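Local coordinates for phage-related protein (PDB 4JG2) that is of unknown function but probably binds single-stranded DNA, at residues A104-P109 and G171-A176; L108-G113 and G124-N129. All blocks are in the same frame, centred on the assembly; numbering follows the deposited sequence. Where two conformers were deposited one is given.

How the contacts relate
Both contacts start from one loop, the chain between helix 75-96 and strand 111-112, and share Leu-108 and Pro-109; contacts 1 and 2 are about 13 Å apart, centre to centre. Contact 1 holds the first part of this loop, 104-109, against the corner of 171-176, where strand 172-173 gives way to strand 175-186 of the mixed sheet. Contact 2 follows directly: 108-113 becomes strand 111-112, the edge of the antiparallel sheet, and pairs with strand 125-132. Pro-109, shared by both contacts, touches Val-85 of helix 75-96 and Phe-164 of strand 157-169. The loop thus ties the mixed sheet, the helix and the four-stranded antiparallel sheet together.

Contact 1 of 2, residues A104-P109 and G171-A176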
loop_
_atom_site.group_PDB
_atom_site.type_symbol
_atom_site.label_atom_id
_atom_site.label_comp_id
_atom_site.label_asym_id
_atom_site.label_seq_id
_atom_site.Cartn_x
_atom_site.Cartn_y
_atom_site.Cartn_z
ATOM N N ALA A 104 -9.048 12.524 14.241
ATOM C CA ALA A 104 -10.289 11.783 14.285
ATOM C C ALA A 104 -11.306 12.233 13.209
ATOM O O ALA A 104 -12.250 11.503 12.918
ATOM C CB ALA A 104 -10.908 11.930 15.668
ATOM N N ALA A 105 -11.089 13.407 12.600
ATOM C CA ALA A 105 -11.995 14.010 11.615
ATOM C C ALA A 105 -11.699 13.616 10.174
ATOM O O ALA A 105 -12.469 13.900 9.257
ATOM C CB ALA A 105 -11.935 15.536 11.730
ATOM N N ILE A 106 -10.585 12.911 9.950
ATOM C CA ILE A 106 -10.154 12.573 8.593
ATOM C C ILE A 106 -9.853 11.073 8.446
ATOM O O ILE A 106 -9.745 10.353 9.420
ATOM C CB ILE A 106 -8.918 13.412 8.219
ATOM C CG1 ILE A 106 -7.716 13.076 9.096
ATOM C CG2 ILE A 106 -9.235 14.866 8.286
ATOM C CD1 ILE A 106 -6.405 13.742 8.708
ATOM N N LYS A 107 -9.723 10.628 7.188
ATOM C CA LYS A 107 -9.419 9.239 6.859
ATOM C C LYS A 107 -7.960 9.056 6.934
ATOM O O LYS A 107 -7.182 9.767 6.259
ATOM C CB LYS A 107 -9.969 8.917 5.457
ATOM C CG LYS A 107 -9.827 7.540 4.895
ATOM C CD LYS A 107 -10.742 7.419 3.661
ATOM C CE LYS A 107 -10.363 6.357 2.661
ATOM N NZ LYS A 107 -10.310 4.983 3.198
ATOM N N LEU A 108 -7.542 8.073 7.688
ATOM C CA LEU A 108 -6.152 7.722 7.844
ATOM C C LEU A 108 -5.879 6.324 7.298
ATOM O O LEU A 108 -6.762 5.478 7.332
ATOM C CB LEU A 108 -5.745 7.799 9.313
ATOM C CG LEU A 108 -5.905 9.126 10.010
ATOM C CD1 LEU A 108 -5.584 8.943 11.493
ATOM C CD2 LEU A 108 -5.042 10.183 9.384
ATOM N N PRO A 109 -4.691 6.066 6.744
ATOM C CA PRO A 109 -4.460 4.842 5.971
ATOM C C PRO A 109 -4.084 3.572 6.713
ATOM O O PRO A 109 -4.277 2.476 6.202
ATOM C CB PRO A 109 -3.351 5.259 4.976
ATOM C CG PRO A 109 -2.557 6.245 5.793
ATOM C CD PRO A 109 -3.627 7.049 6.505
ATOM N N GLY A 171 -15.974 12.421 -1.635
ATOM C CA GLY A 171 -16.630 12.634 -0.326
ATOM C C GLY A 171 -15.753 12.306 0.874
ATOM O O GLY A 171 -16.205 12.394 1.991
ATOM N N ASN A 172 -14.481 12.001 0.640
ATOM C CA ASN A 172 -13.559 11.626 1.683
ATOM C C ASN A 172 -12.399 12.604 1.682
ATOM O O ASN A 172 -12.139 13.323 0.696
ATOM C CB ASN A 172 -13.049 10.165 1.455
ATOM C CG ASN A 172 -14.114 9.115 1.678
ATOM O OD1 ASN A 172 -14.799 9.123 2.670
ATOM N ND2 ASN A 172 -14.129 8.130 0.813
ATOM N N LYS A 173 -11.703 12.618 2.792
ATOM C CA LYS A 173 -10.522 13.475 2.910
ATOM C C LYS A 173 -9.595 12.925 3.968
ATOM O O LYS A 173 -10.099 12.278 4.898
ATOM C CB LYS A 173 -10.941 14.907 3.206
ATOM C CG LYS A 173 -11.626 15.011 4.564
ATOM C CD LYS A 173 -12.413 16.270 4.800
ATOM C CE LYS A 173 -13.007 16.283 6.208
ATOM N NZ LYS A 173 -13.968 17.384 6.382
ATOM N N GLY A 174 -8.302 13.189 3.853
ATOM C CA GLY A 174 -7.358 12.650 4.761
ATOM C C GLY A 174 -6.023 12.383 4.097
ATOM O O GLY A 174 -5.524 13.228 3.334
ATOM N N VAL A 175 -5.445 11.234 4.388
ATOM C CA VAL A 175 -4.184 10.789 3.876
ATOM C C VAL A 175 -4.376 9.451 3.165
ATOM O O VAL A 175 -4.940 8.531 3.733
ATOM C CB VAL A 175 -3.140 10.659 4.990
ATOM C CG1 VAL A 175 -1.825 10.114 4.432
ATOM C CG2 VAL A 175 -2.898 11.985 5.627
ATOM N N ALA A 176 -3.942 9.429 1.892
ATOM C CA ALA A 176 -3.993 8.271 1.034
ATOM C C ALA A 176 -2.614 7.672 0.880
ATOM O O ALA A 176 -1.600 8.248 1.291
ATOM C CB ALA A 176 -4.555 8.622 -0.347
#
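Lys-107 joins the two segments through both of its backbone polar groups. Its N donates to Lys-173 O at 2.8 Å, almost straight at 172° and in the carbonyl plane, while its O accepts from Val-175 N at 2.9 Å, the donor lying nearly along the C=O axis. These two bonds straddle Gly-174, whose CA sits 3.3 Å from Lys-107 O in a CA-H...O contact. Gly-174 has a positive phi of 148°, a backbone conformation that favours glycine, and its CA is the nearest to Lys-107 CA across the segments, 4.5 Å away.

Around this bridge the packing is mostly side chain against backbone. Ile-106 rests its CB 3.7 Å from Lys-173 O and also near Gly-174 CA, and its side chain reaches Ile-89 of helix 75-96. The extended Lys-173 chain brings its CE 3.9 Å from Ala-105 O. Pro-109 meets Val-175 obliquely: CD of the proline lies 3.9 Å from CB of the valine and 3.4 Å from Val-175 O. With chi1 at 177°, Val-175 turns CG1 to the proline ring, near its CD and CG. The buried valine also touches Ala-88 and Ile-89. The geometry is that of a single, isolated beta bridge, by which an irregular loop is fastened to the corner between strands 172-173 and 175-186.

Contact 2 of 2, residues L108-G113 and G124-N129; sequences LPLRDG and GHYFVN
Arg-111 and Phe-127 form the hydrogen-bonded pair of a short antiparallel strand pairing, in which strand 111-112 is laid along strand 125-132 at the edge of the four-stranded sheet. Arg-111 N donates to Phe-127 O at 2.9 Å and 166°, in the carbonyl plane; the return bond, Phe-127 N to Arg-111 O, is also 2.9 Å but more bent, its donor tilted 31° from the carbonyl plane. Asp-112 and Tyr-126 follow as the non-hydrogen-bonded pair, and Gly-113 N then donates a hydrogen bond to His-125 O at 2.8 Å, noticeably more bent than the other two at 134°. Strand 63-71 pairs with strand 125-132 too, through bonds such as Tyr-126 with Ile-70, which makes 125-132 an inner strand and 111-112 an outermost one.

Arg-111 and Phe-127 also meet through their side chains. Arg-111 CB stands over the centre of the phenyl ring, 3.5 Å from its centroid, a CH-pi contact; Gly-113 N lies at the ring edge. Beyond CB the arginine folds back at chi2 and chi3, bringing NH1 within 2.8 Å of Leu-108 O, which lies in the guanidinium plane, while NH2 forms a salt bridge with Glu-116. Leu-110, just before the pair, lies across one side of the tyrosine: CD2 is over a face of the ring, toward its rim, and CD1 packs 3.6 Å from Tyr-126 CB and against Val-128 CG1. Where direct pairing gives out, one water donates to Pro-109 O and accepts from Asn-129 N, 2.9 Å away.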
loop_
_atom_site.group_PDB
_atom_site.type_symbol
_atom_site.label_atom_id
_atom_site.label_comp_id
_atom_site.label_asym_id
_atom_site.label_seq_id
_atom_site.Cartn_x
_atom_site.Cartn_y
_atom_site.Cartn_z
ATOM N N LEU A 108 -7.542 8.073 7.688
ATOM C CA LEU A 108 -6.152 7.722 7.844
ATOM C C LEU A 108 -5.879 6.324 7.298
ATOM O O LEU A 108 -6.762 5.478 7.332
ATOM C CB LEU A 108 -5.745 7.799 9.313
ATOM C CG LEU A 108 -5.905 9.126 10.010
ATOM C CD1 LEU A 108 -5.584 8.943 11.493
ATOM C CD2 LEU A 108 -5.042 10.183 9.384
ATOM N N PRO A 109 -4.691 6.066 6.744
ATOM C CA PRO A 109 -4.460 4.842 5.971
ATOM C C PRO A 109 -4.084 3.572 6.713
ATOM O O PRO A 109 -4.277 2.476 6.202
ATOM C CB PRO A 109 -3.351 5.259 4.976
ATOM C CG PRO A 109 -2.557 6.245 5.793
ATOM C CD PRO A 109 -3.627 7.049 6.505
ATOM N N LEU A 110 -3.507 3.699 7.928
ATOM C CA LEU A 110 -3.097 2.459 8.648
ATOM C C LEU A 110 -4.302 1.880 9.354
ATOM O O LEU A 110 -4.756 2.407 10.376
ATOM C CB LEU A 110 -1.970 2.771 9.605
ATOM C CG LEU A 110 -1.343 1.550 10.241
ATOM C CD1 LEU A 110 -0.467 0.793 9.260
ATOM C CD2 LEU A 110 -0.549 1.960 11.458
ATOM N N ARG A 111 -4.836 0.785 8.832
ATOM C CA ARG A 111 -6.065 0.153 9.318
ATOM C C ARG A 111 -5.730 -1.073 10.139
ATOM O O ARG A 111 -4.674 -1.681 9.993
ATOM C CB ARG A 111 -6.926 -0.232 8.108
ATOM C CG ARG A 111 -7.171 0.852 7.091
ATOM C CD ARG A 111 -7.544 2.165 7.675
ATOM N NE ARG A 111 -8.733 2.105 8.485
ATOM C CZ ARG A 111 -9.389 3.159 8.930
ATOM N NH1 ARG A 111 -8.958 4.376 8.614
ATOM N NH2 ARG A 111 -10.464 3.006 9.636
ATOM N N ASP A 112 -6.644 -1.471 11.027
ATOM C CA ASP A 112 -6.405 -2.518 11.989
ATOM C C ASP A 112 -7.072 -3.821 11.511
ATOM O O ASP A 112 -8.297 -3.934 11.552
ATOM C CB ASP A 112 -6.939 -2.092 13.361
ATOM C CG ASP A 112 -6.525 -3.012 14.483
ATOM O OD1 ASP A 112 -6.322 -4.197 14.222
ATOM O OD2 ASP A 112 -6.505 -2.603 15.649
ATOM N N GLY A 113 -6.276 -4.805 11.092
ATOM C CA GLY A 113 -6.788 -6.069 10.611
ATOM C C GLY A 113 -7.506 -6.916 11.615
ATOM O O GLY A 113 -8.310 -7.733 11.235
ATOM N N GLY A 124 -3.575 -10.136 13.529
ATOM C CA GLY A 124 -2.236 -9.812 13.866
ATOM C C GLY A 124 -1.526 -8.861 12.919
ATOM O O GLY A 124 -0.303 -8.714 13.039
ATOM N N HIS A 125 -2.264 -8.181 12.064
ATOM C CA HIS A 125 -1.723 -7.242 11.110
ATOM C C HIS A 125 -2.470 -5.944 11.086
ATOM O O HIS A 125 -3.683 -5.896 11.318
ATOM C CB HIS A 125 -1.800 -7.843 9.674
ATOM C CG HIS A 125 -0.871 -9.000 9.445
ATOM N ND1 HIS A 125 -1.079 -10.239 9.970
ATOM C CD2 HIS A 125 0.293 -9.097 8.755
ATOM C CE1 HIS A 125 -0.089 -11.033 9.628
ATOM N NE2 HIS A 125 0.751 -10.372 8.880
ATOM N N TYR A 126 -1.727 -4.894 10.781
ATOM C CA TYR A 126 -2.300 -3.668 10.247
ATOM C C TYR A 126 -2.352 -3.868 8.710
ATOM O O TYR A 126 -1.682 -4.755 8.152
ATOM C CB TYR A 126 -1.458 -2.448 10.552
ATOM C CG TYR A 126 -1.459 -2.062 12.038
ATOM C CD1 TYR A 126 -2.563 -1.415 12.587
ATOM C CD2 TYR A 126 -0.374 -2.287 12.847
ATOM C CE1 TYR A 126 -2.610 -1.011 13.894
ATOM C CE2 TYR A 126 -0.373 -1.905 14.175
ATOM C CZ TYR A 126 -1.507 -1.278 14.697
ATOM O OH TYR A 126 -1.517 -0.880 16.021
ATOM N N PHE A 127 -3.088 -3.016 8.016
ATOM C CA PHE A 127 -3.101 -3.047 6.579
ATOM C C PHE A 127 -3.218 -1.662 6.026
ATOM O O PHE A 127 -3.831 -0.755 6.623
ATOM C CB PHE A 127 -4.220 -3.986 6.004
ATOM C CG PHE A 127 -5.636 -3.587 6.243
ATOM C CD1 PHE A 127 -6.403 -2.932 5.273
ATOM C CD2 PHE A 127 -6.245 -3.896 7.450
ATOM C CE1 PHE A 127 -7.722 -2.683 5.491
ATOM C CE2 PHE A 127 -7.596 -3.618 7.639
ATOM C CZ PHE A 127 -8.345 -2.991 6.662
ATOM N N VAL A 128 -2.701 -1.492 4.804
ATOM C CA VAL A 128 -2.840 -0.239 4.069
ATOM C C VAL A 128 -3.321 -0.651 2.659
ATOM O O VAL A 128 -2.899 -1.685 2.133
ATOM C CB VAL A 128 -1.522 0.565 4.012
ATOM C CG1 VAL A 128 -0.855 0.619 5.385
ATOM C CG2 VAL A 128 -0.541 0.004 3.036
ATOM N N ASN A 129 -4.277 0.117 2.146
ATOM C CA ASN A 129 -4.786 -0.024 0.801
ATOM C C ASN A 129 -3.995 0.958 -0.083
ATOM O O ASN A 129 -4.264 2.167 -0.019
ATOM C CB ASN A 129 -6.262 0.193 0.739
ATOM C CG ASN A 129 -7.043 -0.867 1.492
ATOM O OD1 ASN A 129 -6.628 -2.016 1.623
ATOM N ND2 ASN A 129 -8.152 -0.452 2.019
HETATM O O HOH W 1 -5.472 2.201 3.787
#